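Local coordinates for protein dally-like, isoform A (Drosophila melanogaster, PDB 6XTZ) that binds Wnt and Hedgehog proteins as a cell-surface glypican and shields the palmitoleate lipid of Wnt so that it can signal at a distance, at residues K240-Y250 and M482-Y492. The protein carries 5 engineered substitutions. Numbering follows the deposited sequence.
Sequences KGYTEKPCTNY and MCWNGHTIDRY
Tyr242 receives Ile489 CG1 over one ring face, 3.6 Å from the centroid and 16° off the normal, a CH-pi contact; Lys240 O lies over the opposite face, and Trp484 CZ3 meets the edge in plane. Tyr250 has Asn485 O above the centre of one face and Trp484 CD1 at its edge, while the Tyr492 ring takes Tyr250 CB over its centre in a second CH-pi contact, CB lying 3.6 Å from the ring centroid. With Trp484, whose one face carries the backbone N of Gly486 and His487, the three tyrosines form an aromatic cluster in the cysteine-rich end of the glypican core, remote from the lipid pocket. Next to the Tyr492 end of this cluster the disulfide, Cys247 SG to Cys483 SG at 2.0 Å with a torsion of 93°, ties the N-cap of helix 248-258 to the loop 482-492. Beside it the backbones make a single beta bridge: Trp484 N donates to Lys245 O at 2.9 Å, and Cys247 N to Trp484 O at 3.0 Å.

The Tyr492 side chain extends anti to its own backbone N (chi1 -177°), which carries the ring against Tyr250, its CE1 3.5 Å from Tyr250 CD1, the two rings meeting obliquely; the hydroxyl continues to Asn253. Replacing Tyr492 with an alanine would probably leave Tyr250 CB without its aromatic platform and Asn253 without this hydrogen-bond partner. Asn485 shapes the loop: OD1 accepts from His487 N, an Asx turn, and from Thr488 N, which extends it to an Asx motif, while ND2 donates to Arg491 O from above that carbonyl's plane. Beside the Tyr242-Trp484 pair, the extended Lys240 chain passes the Trp484 edge, salt-bridges Glu41 and places NZ 2.9 Å from His487 O, in the carbonyl plane and on a lone pair.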
loop_
_atom_site.group_PDB
_atom_site.type_symbol
_atom_site.label_atom_id
_atom_site.label_comp_id
_atom_site.label_asym_id
_atom_site.label_seq_id
_atom_site.Cartn_x
_atom_site.Cartn_y
_atom_site.Cartn_z
ATOM N N LYS A 240 17.617 27.168 -29.985
ATOM C CA LYS A 240 18.833 27.113 -30.782
ATOM C C LYS A 240 18.573 26.702 -32.226
ATOM O O LYS A 240 19.517 26.343 -32.935
ATOM C CB LYS A 240 19.845 26.155 -30.149
ATOM C CG LYS A 240 20.534 26.696 -28.905
ATOM C CD LYS A 240 21.696 25.806 -28.501
ATOM C CE LYS A 240 22.492 26.428 -27.372
ATOM N NZ LYS A 240 23.708 25.638 -27.036
ATOM N N GLY A 241 17.322 26.751 -32.675
ATOM C CA GLY A 241 16.997 26.355 -34.028
ATOM C C GLY A 241 16.893 24.866 -34.251
ATOM O O GLY A 241 16.702 24.439 -35.396
ATOM N N TYR A 242 17.008 24.058 -33.200
ATOM C CA TYR A 242 16.935 22.610 -33.319
ATOM C C TYR A 242 15.489 22.142 -33.238
ATOM O O TYR A 242 14.687 22.685 -32.472
ATOM C CB TYR A 242 17.761 21.938 -32.222
ATOM C CG TYR A 242 19.232 22.288 -32.248
ATOM C CD1 TYR A 242 19.908 22.449 -33.450
ATOM C CD2 TYR A 242 19.946 22.455 -31.068
ATOM C CE1 TYR A 242 21.255 22.765 -33.476
ATOM C CE2 TYR A 242 21.291 22.772 -31.084
ATOM C CZ TYR A 242 21.941 22.926 -32.289
ATOM O OH TYR A 242 23.280 23.241 -32.306
ATOM N N THR A 243 15.160 21.123 -34.032
ATOM C CA THR A 243 13.824 20.547 -34.040
ATOM C C THR A 243 13.760 19.163 -33.413
ATOM O O THR A 243 12.657 18.627 -33.250
ATOM C CB THR A 243 13.284 20.470 -35.477
ATOM O OG1 THR A 243 14.122 19.607 -36.257
ATOM C CG2 THR A 243 13.262 21.852 -36.111
ATOM N N GLU A 244 14.897 18.573 -33.054
ATOM C CA GLU A 244 14.910 17.213 -32.538
ATOM C C GLU A 244 14.321 17.151 -31.132
ATOM O O GLU A 244 14.356 18.121 -30.370
ATOM C CB GLU A 244 16.334 16.654 -32.525
ATOM C CG GLU A 244 16.907 16.343 -33.899
ATOM C CD GLU A 244 17.436 17.571 -34.616
ATOM O OE1 GLU A 244 17.854 17.441 -35.786
ATOM O OE2 GLU A 244 17.439 18.666 -34.013
ATOM N N LYS A 245 13.774 15.985 -30.797
ATOM C CA LYS A 245 13.251 15.742 -29.467
ATOM C C LYS A 245 14.397 15.569 -28.470
ATOM O O LYS A 245 15.529 15.269 -28.856
ATOM C CB LYS A 245 12.361 14.501 -29.470
ATOM C CG LYS A 245 11.023 14.688 -30.165
ATOM C CD LYS A 245 10.197 15.770 -29.487
ATOM C CE LYS A 245 8.746 15.732 -29.945
ATOM N NZ LYS A 245 8.615 15.891 -31.419
ATOM N N PRO A 246 14.129 15.765 -27.180
ATOM C CA PRO A 246 15.169 15.529 -26.175
ATOM C C PRO A 246 15.528 14.054 -26.086
ATOM O O PRO A 246 14.719 13.173 -26.391
ATOM C CB PRO A 246 14.527 16.019 -24.871
ATOM C CG PRO A 246 13.360 16.854 -25.291
ATOM C CD PRO A 246 12.890 16.290 -26.583
ATOM N N CYS A 247 16.761 13.789 -25.665
ATOM C CA CYS A 247 17.191 12.414 -25.464
ATOM C C CYS A 247 16.420 11.786 -24.307
ATOM O O CYS A 247 16.049 12.459 -23.340
ATOM C CB CYS A 247 18.695 12.354 -25.196
ATOM S SG CYS A 247 19.729 13.185 -26.436
ATOM N N THR A 248 16.171 10.481 -24.420
ATOM C CA THR A 248 15.366 9.788 -23.419
ATOM C C THR A 248 16.032 9.831 -22.048
ATOM O O THR A 248 15.433 10.280 -21.065
ATOM C CB THR A 248 15.118 8.343 -23.855
ATOM O OG1 THR A 248 14.395 8.340 -25.090
ATOM C CG2 THR A 248 14.309 7.598 -22.801
ATOM N N ASN A 249 17.284 9.370 -21.969
ATOM C CA ASN A 249 17.997 9.382 -20.695
ATOM C C ASN A 249 18.142 10.795 -20.145
ATOM O O ASN A 249 18.110 10.992 -18.925
ATOM C CB ASN A 249 19.367 8.724 -20.856
ATOM C CG ASN A 249 19.270 7.224 -21.067
ATOM O OD1 ASN A 249 18.179 6.677 -21.227
ATOM N ND2 ASN A 249 20.415 6.552 -21.073
ATOM N N TYR A 250 18.296 11.785 -21.025
ATOM C CA TYR A 250 18.319 13.175 -20.584
ATOM C C TYR A 250 16.979 13.572 -19.974
ATOM O O TYR A 250 16.929 14.171 -18.893
ATOM C CB TYR A 250 18.686 14.082 -21.761
ATOM C CG TYR A 250 18.652 15.565 -21.464
ATOM C CD1 TYR A 250 19.075 16.064 -20.237
ATOM C CD2 TYR A 250 18.218 16.470 -22.424
ATOM C CE1 TYR A 250 19.044 17.420 -19.970
ATOM C CE2 TYR A 250 18.190 17.826 -22.167
ATOM C CZ TYR A 250 18.603 18.296 -20.939
ATOM O OH TYR A 250 18.573 19.647 -20.678
ATOM N N MET A 482 20.346 11.359 -33.203
ATOM C CA MET A 482 20.203 12.804 -33.070
ATOM C C MET A 482 19.114 13.108 -32.047
ATOM O O MET A 482 17.934 12.826 -32.283
ATOM C CB MET A 482 19.876 13.445 -34.417
ATOM C CG MET A 482 20.995 13.364 -35.443
ATOM S SD MET A 482 21.399 11.676 -35.930
ATOM C CE MET A 482 22.655 11.978 -37.172
ATOM N N CYS A 483 19.511 13.689 -30.917
ATOM C CA CYS A 483 18.558 14.126 -29.907
ATOM C C CYS A 483 19.185 15.251 -29.096
ATOM O O CYS A 483 20.410 15.371 -29.005
ATOM C CB CYS A 483 18.121 12.969 -29.000
ATOM S SG CYS A 483 19.462 12.115 -28.142
ATOM N N TRP A 484 18.320 16.074 -28.509
ATOM C CA TRP A 484 18.744 17.242 -27.746
ATOM C C TRP A 484 19.235 16.810 -26.368
ATOM O O TRP A 484 18.477 16.220 -25.590
ATOM C CB TRP A 484 17.579 18.225 -27.639
ATOM C CG TRP A 484 17.749 19.328 -26.640
ATOM C CD1 TRP A 484 17.148 19.426 -25.418
ATOM C CD2 TRP A 484 18.557 20.502 -26.785
ATOM N NE1 TRP A 484 17.536 20.584 -24.791
ATOM C CE2 TRP A 484 18.400 21.263 -25.608
ATOM C CE3 TRP A 484 19.401 20.982 -27.792
ATOM C CZ2 TRP A 484 19.056 22.477 -25.412
ATOM C CZ3 TRP A 484 20.050 22.186 -27.594
ATOM C CH2 TRP A 484 19.875 22.919 -26.414
ATOM N N ASN A 485 20.503 17.097 -26.066
ATOM C CA ASN A 485 21.107 16.702 -24.800
ATOM C C ASN A 485 21.261 17.864 -23.826
ATOM O O ASN A 485 21.954 17.723 -22.815
ATOM C CB ASN A 485 22.466 16.034 -25.040
ATOM C CG ASN A 485 23.485 16.964 -25.690
ATOM O OD1 ASN A 485 23.268 18.170 -25.810
ATOM N ND2 ASN A 485 24.613 16.398 -26.105
ATOM N N GLY A 486 20.636 19.005 -24.108
ATOM C CA GLY A 486 20.747 20.181 -23.281
ATOM C C GLY A 486 21.691 21.237 -23.815
ATOM O O GLY A 486 21.593 22.398 -23.406
ATOM N N HIS A 487 22.593 20.872 -24.724
ATOM C CA HIS A 487 23.536 21.837 -25.274
ATOM C C HIS A 487 23.533 21.782 -26.795
ATOM O O HIS A 487 23.469 22.820 -27.464
ATOM C CB HIS A 487 24.943 21.574 -24.732
ATOM C CG HIS A 487 25.044 21.658 -23.239
ATOM N ND1 HIS A 487 25.054 22.856 -22.558
ATOM C CD2 HIS A 487 25.145 20.690 -22.298
ATOM C CE1 HIS A 487 25.157 22.623 -21.261
ATOM N NE2 HIS A 487 25.214 21.316 -21.077
ATOM N N THR A 488 23.586 20.574 -27.350
ATOM C CA THR A 488 23.659 20.383 -28.790
ATOM C C THR A 488 22.829 19.165 -29.177
ATOM O O THR A 488 22.206 18.513 -28.333
ATOM C CB THR A 488 25.112 20.222 -29.253
ATOM O OG1 THR A 488 25.141 19.874 -30.642
ATOM C CG2 THR A 488 25.809 19.137 -28.446
ATOM N N ILE A 489 22.813 18.866 -30.471
ATOM C CA ILE A 489 22.165 17.666 -30.996
ATOM C C ILE A 489 23.268 16.621 -31.123
ATOM O O ILE A 489 23.903 16.470 -32.169
ATOM C CB ILE A 489 21.454 17.930 -32.320
ATOM C CG1 ILE A 489 20.418 19.038 -32.148
ATOM C CG2 ILE A 489 20.786 16.663 -32.829
ATOM C CD1 ILE A 489 19.363 18.726 -31.110
ATOM N N ASP A 490 23.506 15.896 -30.035
ATOM C CA ASP A 490 24.588 14.926 -29.971
ATOM C C ASP A 490 24.204 13.847 -28.965
ATOM O O ASP A 490 23.074 13.812 -28.468
ATOM C CB ASP A 490 25.906 15.624 -29.609
ATOM C CG ASP A 490 27.119 14.918 -30.177
ATOM O OD1 ASP A 490 27.033 13.702 -30.444
ATOM O OD2 ASP A 490 28.161 15.583 -30.360
ATOM N N ARG A 491 25.151 12.965 -28.661
ATOM C CA ARG A 491 24.908 11.909 -27.690
ATOM C C ARG A 491 24.875 12.473 -26.276
ATOM O O ARG A 491 25.671 13.344 -25.916
ATOM C CB ARG A 491 25.986 10.833 -27.799
ATOM C CG ARG A 491 25.736 9.794 -28.879
ATOM C CD ARG A 491 27.020 9.067 -29.248
ATOM N NE ARG A 491 27.991 9.073 -28.157
ATOM C CZ ARG A 491 28.099 8.113 -27.244
ATOM N NH1 ARG A 491 29.015 8.205 -26.288
ATOM N NH2 ARG A 491 27.295 7.060 -27.286
ATOM N N TYR A 492 23.942 11.968 -25.472
ATOM C CA TYR A 492 23.853 12.347 -24.067
ATOM C C TYR A 492 24.859 11.528 -23.268
ATOM O O TYR A 492 24.781 10.295 -23.236
ATOM C CB TYR A 492 22.431 12.134 -23.553
ATOM C CG TYR A 492 22.214 12.567 -22.121
ATOM C CD1 TYR A 492 22.282 13.907 -21.760
ATOM C CD2 TYR A 492 21.926 11.637 -21.132
ATOM C CE1 TYR A 492 22.079 14.305 -20.452
ATOM C CE2 TYR A 492 21.721 12.026 -19.823
ATOM C CZ TYR A 492 21.797 13.359 -19.487
ATOM O OH TYR A 492 21.593 13.744 -18.181
#